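Local coordinates for FAD-binding PCMH-type domain-containing protein (Gibberella zeae, PDB 6YJO) that binds a doubly covalently linked FAD and probably works as an oxidoreductase on oligosaccharides, at residues T76-I81 / I226-G231; I195-T198 / I202-A205. One frame throughout, in Å; residues are numbered along the deposited sequence.

Contact 1: residues T76-I81 / I226-G231; sequences TTVKHI and IVAELG. With FAD (flavin-adenine dinucleotide), chain C.
V78 and I81 meet I226 and A228 mainly through methyl groups, and the flat groups lie to either flank of this apolar seam. On the helix flank is the H80 ring: T77 OG1 stands 3.0 Å above one face, displaced from the ring centre, and T76 OG1 lies at the edge in the ring plane. ND1 of that ring accepts from the backbone N of both T76 and T77, while H80 N returns a bond to T77 OG1 (3.2 Å, 167°), completing a capping box at the start of helix 78-90. On the strand flank is the FAD adenine, whose N6A donates to V227 O at 2.8 Å and whose N1A accepts from V227 N at 3.1 Å. Between them, I81 spreads its two branches: CG2, set anti to the backbone N (chi1 of CG1 -67°), reaches I226 CG2 at 3.5 Å, and CD1 reaches A228 CB at 3.8 Å. V78 CG2 covers the same A228 methyl at 4.0 Å. The CB atoms of I226 and A228 point toward the helix and that of V227 away. No hydrogen bond joins the segments: they meet by apolar packing, and V227 meets the adenine through its main-chain N and O.

Contact 2: residues I195-T198 / I202-A205; sequences IVLT and IRYA. With NAG (2-acetamido-2-deoxy-beta-D-glucopyranose), chain B; NAG (2-acetamido-2-deoxy-beta-D-glucopyranose), chain D.
The amide N of I195 donates to R203 O at 2.8 Å, and R203 N returns an equally short bond to I195 O. This reciprocal pair of bonds, both nearly straight (167° and 172°), makes I195 and R203 an antiparallel hydrogen-bonded pair; V196 and I202 follow as the non-hydrogen-bonded pair, with their CA atoms 4.6 Å apart. The side chains of V196 and I202 share the face that looks onto helix 78-90, whereas those of I195 and R203 lie on the other, where helix 211-220 covers I195 and A205. With chi1 at 180°, I195 sends CG1 away from the backbone N and leaves CG2 wedged between N and the carbonyl carbon, where it meets A205 CB at 4.1 Å.

R203 bends at chi2, and its CG passes L197 CD1 at 3.9 Å, the two side chains crossing at a slant. That same leucine methyl also rests against C5 of the chain B NAG at 3.7 Å, so it sits between arginine and sugar. Further out, R203 NE donates to the acetamide O7 of the chain D NAG at 3.0 Å. NH2 makes a weak bond to O4 of the chain B sugar, the oxygen that joins the two sugars, which lies at the edge of the guanidinium in its plane. NE mainly, with weak help from NH2, thus ties the arginine head to the first two sugars of the glycan. T201 OG1, in the connecting turn, also bonds to a NAG. The whole is a two-stranded beta hairpin at the margin of the FAD-binding domain's antiparallel sheet, with an attached glycan packed beside its turn.

In the fold
Following the chain from the N terminus, after helices 32-41 and 52-57 and strand 71-73 it enters helix 78-90, whose first turn packs on strand 226-236, about 145 residues on; contact 1 closes that long loop. Contact 2 falls within it, a tight local hairpin between strands 190-196 and 202-206. The two touch, their centres 9 Å apart. Strand 190-196 is the shared neighbour: it pairs with 202-206 on one side and with 226-236 on the other, V196 N approaching I226 O at 2.9 Å. Helix 78-90 lies across all three strands, I81 packing on V196 and V78 on I202. Together they join helix, sheet, the adenine end of FAD and the glycan-bearing hairpin.

Contact 1: residues T76-I81 / I226-G231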
loop_
_atom_site.group_PDB
_atom_site.type_symbol
_atom_site.label_atom_id
_atom_site.label_comp_id
_atom_site.label_asym_id
_atom_site.label_seq_id
_atom_site.Cartn_x
_atom_site.Cartn_y
_atom_site.Cartn_z
ATOM N N THR A 76 23.861 3.328 2.202
ATOM C CA THR A 76 23.931 1.945 1.756
ATOM C C THR A 76 24.142 0.978 2.910
ATOM O O THR A 76 24.163 -0.236 2.680
ATOM C CB THR A 76 25.056 1.749 0.724
ATOM O OG1 THR A 76 26.329 1.909 1.360
ATOM C CG2 THR A 76 24.914 2.748 -0.416
ATOM N N THR A 77 24.300 1.476 4.136
ATOM C CA THR A 77 24.442 0.640 5.317
ATOM C C THR A 77 23.512 1.144 6.408
ATOM O O THR A 77 23.076 2.299 6.405
ATOM C CB THR A 77 25.881 0.627 5.854
ATOM O OG1 THR A 77 26.228 1.934 6.329
ATOM C CG2 THR A 77 26.863 0.199 4.772
ATOM N N VAL A 78 23.216 0.250 7.352
ATOM C CA VAL A 78 22.414 0.632 8.509
ATOM C C VAL A 78 23.086 1.764 9.271
ATOM O O VAL A 78 22.410 2.633 9.836
ATOM C CB VAL A 78 22.180 -0.588 9.421
ATOM C CG1 VAL A 78 21.135 -0.264 10.477
ATOM C CG2 VAL A 78 21.773 -1.807 8.595
ATOM N N LYS A 79 24.420 1.779 9.294
ATOM C CA LYS A 79 25.136 2.793 10.061
ATOM C C LYS A 79 24.915 4.182 9.475
ATOM O O LYS A 79 24.710 5.149 10.217
ATOM C CB LYS A 79 26.625 2.448 10.114
ATOM C CG LYS A 79 27.304 2.868 11.404
ATOM C CD LYS A 79 28.119 4.134 11.229
ATOM C CE LYS A 79 28.744 4.556 12.548
ATOM N NZ LYS A 79 27.710 4.755 13.601
ATOM N N HIS A 80 24.948 4.299 8.144
ATOM C CA HIS A 80 24.622 5.570 7.505
ATOM C C HIS A 80 23.283 6.100 8.001
ATOM O O HIS A 80 23.165 7.271 8.379
ATOM C CB HIS A 80 24.602 5.404 5.984
ATOM C CG HIS A 80 25.930 5.051 5.391
ATOM N ND1 HIS A 80 26.063 4.170 4.339
ATOM C CD2 HIS A 80 27.183 5.469 5.692
ATOM C CE1 HIS A 80 27.340 4.054 4.023
ATOM N NE2 HIS A 80 28.040 4.831 4.829
ATOM N N ILE A 81 22.258 5.244 8.007
ATOM C CA ILE A 81 20.944 5.656 8.495
ATOM C C ILE A 81 21.047 6.163 9.929
ATOM O O ILE A 81 20.552 7.248 10.260
ATOM C CB ILE A 81 19.940 4.495 8.378
ATOM C CG1 ILE A 81 19.658 4.175 6.909
ATOM C CG2 ILE A 81 18.634 4.846 9.077
ATOM C CD1 ILE A 81 19.611 2.688 6.598
ATOM N N ILE A 226 13.219 4.578 11.170
ATOM C CA ILE A 226 13.742 4.343 9.829
ATOM C C ILE A 226 14.132 2.870 9.756
ATOM O O ILE A 226 15.168 2.459 10.288
ATOM C CB ILE A 226 14.930 5.254 9.508
ATOM C CG1 ILE A 226 14.607 6.711 9.842
ATOM C CG2 ILE A 226 15.303 5.132 8.031
ATOM C CD1 ILE A 226 13.658 7.370 8.858
ATOM N N VAL A 227 13.295 2.070 9.096
ATOM C CA VAL A 227 13.600 0.658 8.901
ATOM C C VAL A 227 14.670 0.508 7.829
ATOM O O VAL A 227 14.666 1.215 6.809
ATOM C CB VAL A 227 12.324 -0.115 8.526
ATOM C CG1 VAL A 227 12.669 -1.531 8.087
ATOM C CG2 VAL A 227 11.360 -0.139 9.698
ATOM N N ALA A 228 15.596 -0.420 8.058
ATOM C CA ALA A 228 16.680 -0.702 7.129
ATOM C C ALA A 228 16.612 -2.094 6.520
ATOM O O ALA A 228 17.110 -2.292 5.409
ATOM C CB ALA A 228 18.038 -0.541 7.829
ATOM N N GLU A 229 16.019 -3.061 7.217
ATOM C CA GLU A 229 15.898 -4.425 6.722
ATOM C C GLU A 229 14.630 -5.030 7.306
ATOM O O GLU A 229 14.420 -4.959 8.519
ATOM C CB GLU A 229 17.128 -5.250 7.117
ATOM C CG GLU A 229 17.251 -6.588 6.415
ATOM C CD GLU A 229 18.583 -7.275 6.685
ATOM O OE1 GLU A 229 19.625 -6.779 6.203
ATOM O OE2 GLU A 229 18.587 -8.310 7.385
ATOM N N LEU A 230 13.783 -5.598 6.451
ATOM C CA LEU A 230 12.558 -6.263 6.875
ATOM C C LEU A 230 12.713 -7.771 6.718
ATOM O O LEU A 230 13.390 -8.242 5.798
ATOM C CB LEU A 230 11.344 -5.782 6.065
ATOM C CG LEU A 230 11.009 -4.284 6.114
ATOM C CD1 LEU A 230 11.754 -3.510 5.024
ATOM C CD2 LEU A 230 9.505 -4.049 5.994
ATOM N N GLY A 231 12.091 -8.518 7.621
ATOM C CA GLY A 231 12.091 -9.973 7.577
ATOM C C GLY A 231 10.680 -10.471 7.313
ATOM O O GLY A 231 9.710 -9.907 7.830
HETATM P PA FAD C . 7.490 5.864 -0.183
HETATM O O1A FAD C . 6.992 7.203 -0.580
HETATM O O2A FAD C . 9.012 5.695 -0.313
HETATM O O5B FAD C . 7.025 5.503 1.278
HETATM C C5B FAD C . 5.651 5.665 1.689
HETATM C C4B FAD C . 5.593 5.785 3.188
HETATM O O4B FAD C . 6.494 4.818 3.782
HETATM C C3B FAD C . 6.018 7.145 3.735
HETATM O O3B FAD C . 5.287 7.469 4.912
HETATM C C2B FAD C . 7.502 6.925 4.027
HETATM O O2B FAD C . 7.990 7.818 5.018
HETATM C C1B FAD C . 7.476 5.490 4.548
HETATM N N9A FAD C . 8.750 4.787 4.421
HETATM C C8A FAD C . 9.417 4.457 3.269
HETATM N N7A FAD C . 10.552 3.831 3.465
HETATM C C5A FAD C . 10.641 3.743 4.851
HETATM C C6A FAD C . 11.612 3.188 5.701
HETATM N N6A FAD C . 12.728 2.592 5.277
HETATM N N1A FAD C . 11.392 3.271 7.032
HETATM C C2A FAD C . 10.278 3.864 7.466
HETATM N N3A FAD C . 9.294 4.421 6.759
HETATM C C4A FAD C . 9.538 4.329 5.443
HETATM N N1 FAD C . -0.838 -0.713 -2.606
HETATM C C2 FAD C . -1.505 -1.892 -2.430
HETATM O O2 FAD C . -1.893 -2.256 -1.314
HETATM N N3 FAD C . -1.757 -2.708 -3.522
HETATM C C4 FAD C . -1.393 -2.451 -4.829
HETATM O O4 FAD C . -1.670 -3.251 -5.720
HETATM C C4X FAD C . -0.687 -1.197 -5.003
HETATM N N5 FAD C . -0.304 -0.872 -6.206
HETATM C C5X FAD C . 0.377 0.325 -6.369
HETATM C C6 FAD C . 0.769 0.710 -7.645
HETATM C C7 FAD C . 1.479 1.885 -7.861
HETATM C C7M FAD C . 1.905 2.247 -9.260
HETATM C C8 FAD C . 1.742 2.740 -6.777
HETATM C C8M FAD C . 2.497 4.027 -6.965
HETATM C C9 FAD C . 1.329 2.372 -5.499
HETATM C C9A FAD C . 0.648 1.180 -5.291
HETATM N N10 FAD C . 0.225 0.780 -4.008
HETATM C C10 FAD C . -0.454 -0.396 -3.828
HETATM C "C1'" FAD C . 0.449 1.644 -2.842
HETATM C "C2'" FAD C . 1.709 1.311 -2.057
HETATM O "O2'" FAD C . 1.484 0.159 -1.246
HETATM C "C3'" FAD C . 2.047 2.498 -1.155
HETATM O "O3'" FAD C . 2.146 3.659 -1.972
HETATM C "C4'" FAD C . 3.347 2.346 -0.368
HETATM O "O4'" FAD C . 3.171 2.818 0.967
HETATM C "C5'" FAD C . 4.472 3.103 -1.033
HETATM O "O5'" FAD C . 5.729 2.657 -0.491
HETATM P P FAD C . 7.084 3.168 -1.087
HETATM O O1P FAD C . 8.228 2.836 -0.124
HETATM O O2P FAD C . 7.226 2.680 -2.482
HETATM O O3P FAD C . 6.815 4.749 -1.086
#

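Contact 2: residues I195-T198 / I202-A205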
loop_
_atom_site.group_PDB
_atom_site.type_symbol
_atom_site.label_atom_id
_atom_site.label_comp_id
_atom_site.label_asym_id
_atom_site.label_seq_id
_atom_site.Cartn_x
_atom_site.Cartn_y
_atom_site.Cartn_z
ATOM N N ILE A 195 15.580 -1.504 12.760
ATOM C CA ILE A 195 14.971 -0.180 12.697
ATOM C C ILE A 195 15.803 0.791 13.521
ATOM O O ILE A 195 16.344 0.431 14.572
ATOM C CB ILE A 195 13.509 -0.216 13.191
ATOM C CG1 ILE A 195 12.886 1.179 13.122
ATOM C CG2 ILE A 195 13.427 -0.768 14.613
ATOM C CD1 ILE A 195 11.394 1.183 13.383
ATOM N N VAL A 196 15.907 2.024 13.037
ATOM C CA VAL A 196 16.649 3.086 13.709
ATOM C C VAL A 196 15.647 4.027 14.362
ATOM O O VAL A 196 14.865 4.695 13.672
ATOM C CB VAL A 196 17.557 3.843 12.726
ATOM C CG1 VAL A 196 18.353 4.928 13.445
ATOM C CG2 VAL A 196 18.492 2.874 12.016
ATOM N N LEU A 197 15.672 4.091 15.687
ATOM C CA LEU A 197 14.783 4.988 16.405
ATOM C C LEU A 197 15.305 6.426 16.333
ATOM O O LEU A 197 16.443 6.690 15.934
ATOM C CB LEU A 197 14.629 4.540 17.858
ATOM C CG LEU A 197 14.356 3.050 18.058
ATOM C CD1 LEU A 197 14.105 2.745 19.531
ATOM C CD2 LEU A 197 13.183 2.593 17.197
ATOM N N THR A 198 14.447 7.365 16.741
ATOM C CA THR A 198 14.741 8.782 16.544
ATOM C C THR A 198 16.071 9.196 17.164
ATOM O O THR A 198 16.690 10.160 16.697
ATOM C CB THR A 198 13.614 9.641 17.119
ATOM O OG1 THR A 198 13.922 11.028 16.918
ATOM C CG2 THR A 198 13.425 9.368 18.602
ATOM N N ILE A 202 19.976 1.645 17.114
ATOM C CA ILE A 202 19.590 0.611 16.158
ATOM C C ILE A 202 19.007 -0.562 16.933
ATOM O O ILE A 202 19.682 -1.148 17.788
ATOM C CB ILE A 202 20.784 0.157 15.305
ATOM C CG1 ILE A 202 21.549 1.358 14.744
ATOM C CG2 ILE A 202 20.306 -0.736 14.165
ATOM C CD1 ILE A 202 22.822 0.975 13.999
ATOM N N ARG A 203 17.757 -0.911 16.633
ATOM C CA ARG A 203 17.085 -2.049 17.241
ATOM C C ARG A 203 16.752 -3.092 16.183
ATOM O O ARG A 203 16.553 -2.769 15.007
ATOM C CB ARG A 203 15.785 -1.633 17.946
ATOM C CG ARG A 203 15.957 -0.710 19.138
ATOM C CD ARG A 203 16.751 -1.360 20.245
ATOM N NE ARG A 203 16.677 -0.569 21.469
ATOM C CZ ARG A 203 17.628 -0.506 22.393
ATOM N NH1 ARG A 203 18.759 -1.183 22.246
ATOM N NH2 ARG A 203 17.447 0.247 23.465
ATOM N N TYR A 204 16.698 -4.354 16.605
ATOM C CA TYR A 204 15.990 -5.387 15.862
ATOM C C TYR A 204 14.658 -5.605 16.567
ATOM O O TYR A 204 14.625 -6.071 17.711
ATOM C CB TYR A 204 16.778 -6.691 15.768
ATOM C CG TYR A 204 15.993 -7.742 15.017
ATOM C CD1 TYR A 204 15.784 -7.628 13.650
ATOM C CD2 TYR A 204 15.425 -8.820 15.679
ATOM C CE1 TYR A 204 15.052 -8.565 12.957
ATOM C CE2 TYR A 204 14.688 -9.767 14.996
ATOM C CZ TYR A 204 14.502 -9.633 13.633
ATOM O OH TYR A 204 13.773 -10.573 12.943
ATOM N N ALA A 205 13.567 -5.257 15.889
ATOM C CA ALA A 205 12.229 -5.291 16.464
ATOM C C ALA A 205 11.529 -6.577 16.046
ATOM O O ALA A 205 11.360 -6.832 14.849
ATOM C CB ALA A 205 11.429 -4.068 16.020
HETATM C C1 NAG B . 16.567 5.464 22.291
HETATM C C2 NAG B . 17.364 5.035 23.518
HETATM C C3 NAG B . 16.899 3.664 24.013
HETATM C C4 NAG B . 15.386 3.617 24.183
HETATM C C5 NAG B . 14.690 4.131 22.926
HETATM C C6 NAG B . 13.194 4.253 23.092
HETATM C C7 NAG B . 19.710 5.568 24.014
HETATM C C8 NAG B . 21.132 5.453 23.551
HETATM N N2 NAG B . 18.787 5.013 23.220
HETATM O O3 NAG B . 17.533 3.386 25.258
HETATM O O4 NAG B . 14.979 2.264 24.356
HETATM O O5 NAG B . 15.179 5.436 22.588
HETATM O O6 NAG B . 12.845 5.468 23.741
HETATM O O7 NAG B . 19.409 6.140 25.058
HETATM C C1 NAG D . 14.240 1.997 25.561
HETATM C C2 NAG D . 13.660 0.583 25.363
HETATM C C3 NAG D . 13.091 0.029 26.671
HETATM C C4 NAG D . 14.142 0.109 27.769
HETATM C C5 NAG D . 14.578 1.556 27.932
HETATM C C6 NAG D . 15.654 1.732 28.977
HETATM C C7 NAG D . 12.922 0.374 23.028
HETATM C C8 NAG D . 11.753 0.409 22.092
HETATM N N2 NAG D . 12.644 0.578 24.322
HETATM O O3 NAG D . 12.715 -1.327 26.452
HETATM O O4 NAG D . 13.725 -0.453 29.012
HETATM O O5 NAG D . 15.139 2.009 26.690
HETATM O O6 NAG D . 16.943 1.502 28.424
HETATM O O7 NAG D . 14.067 0.169 22.632
#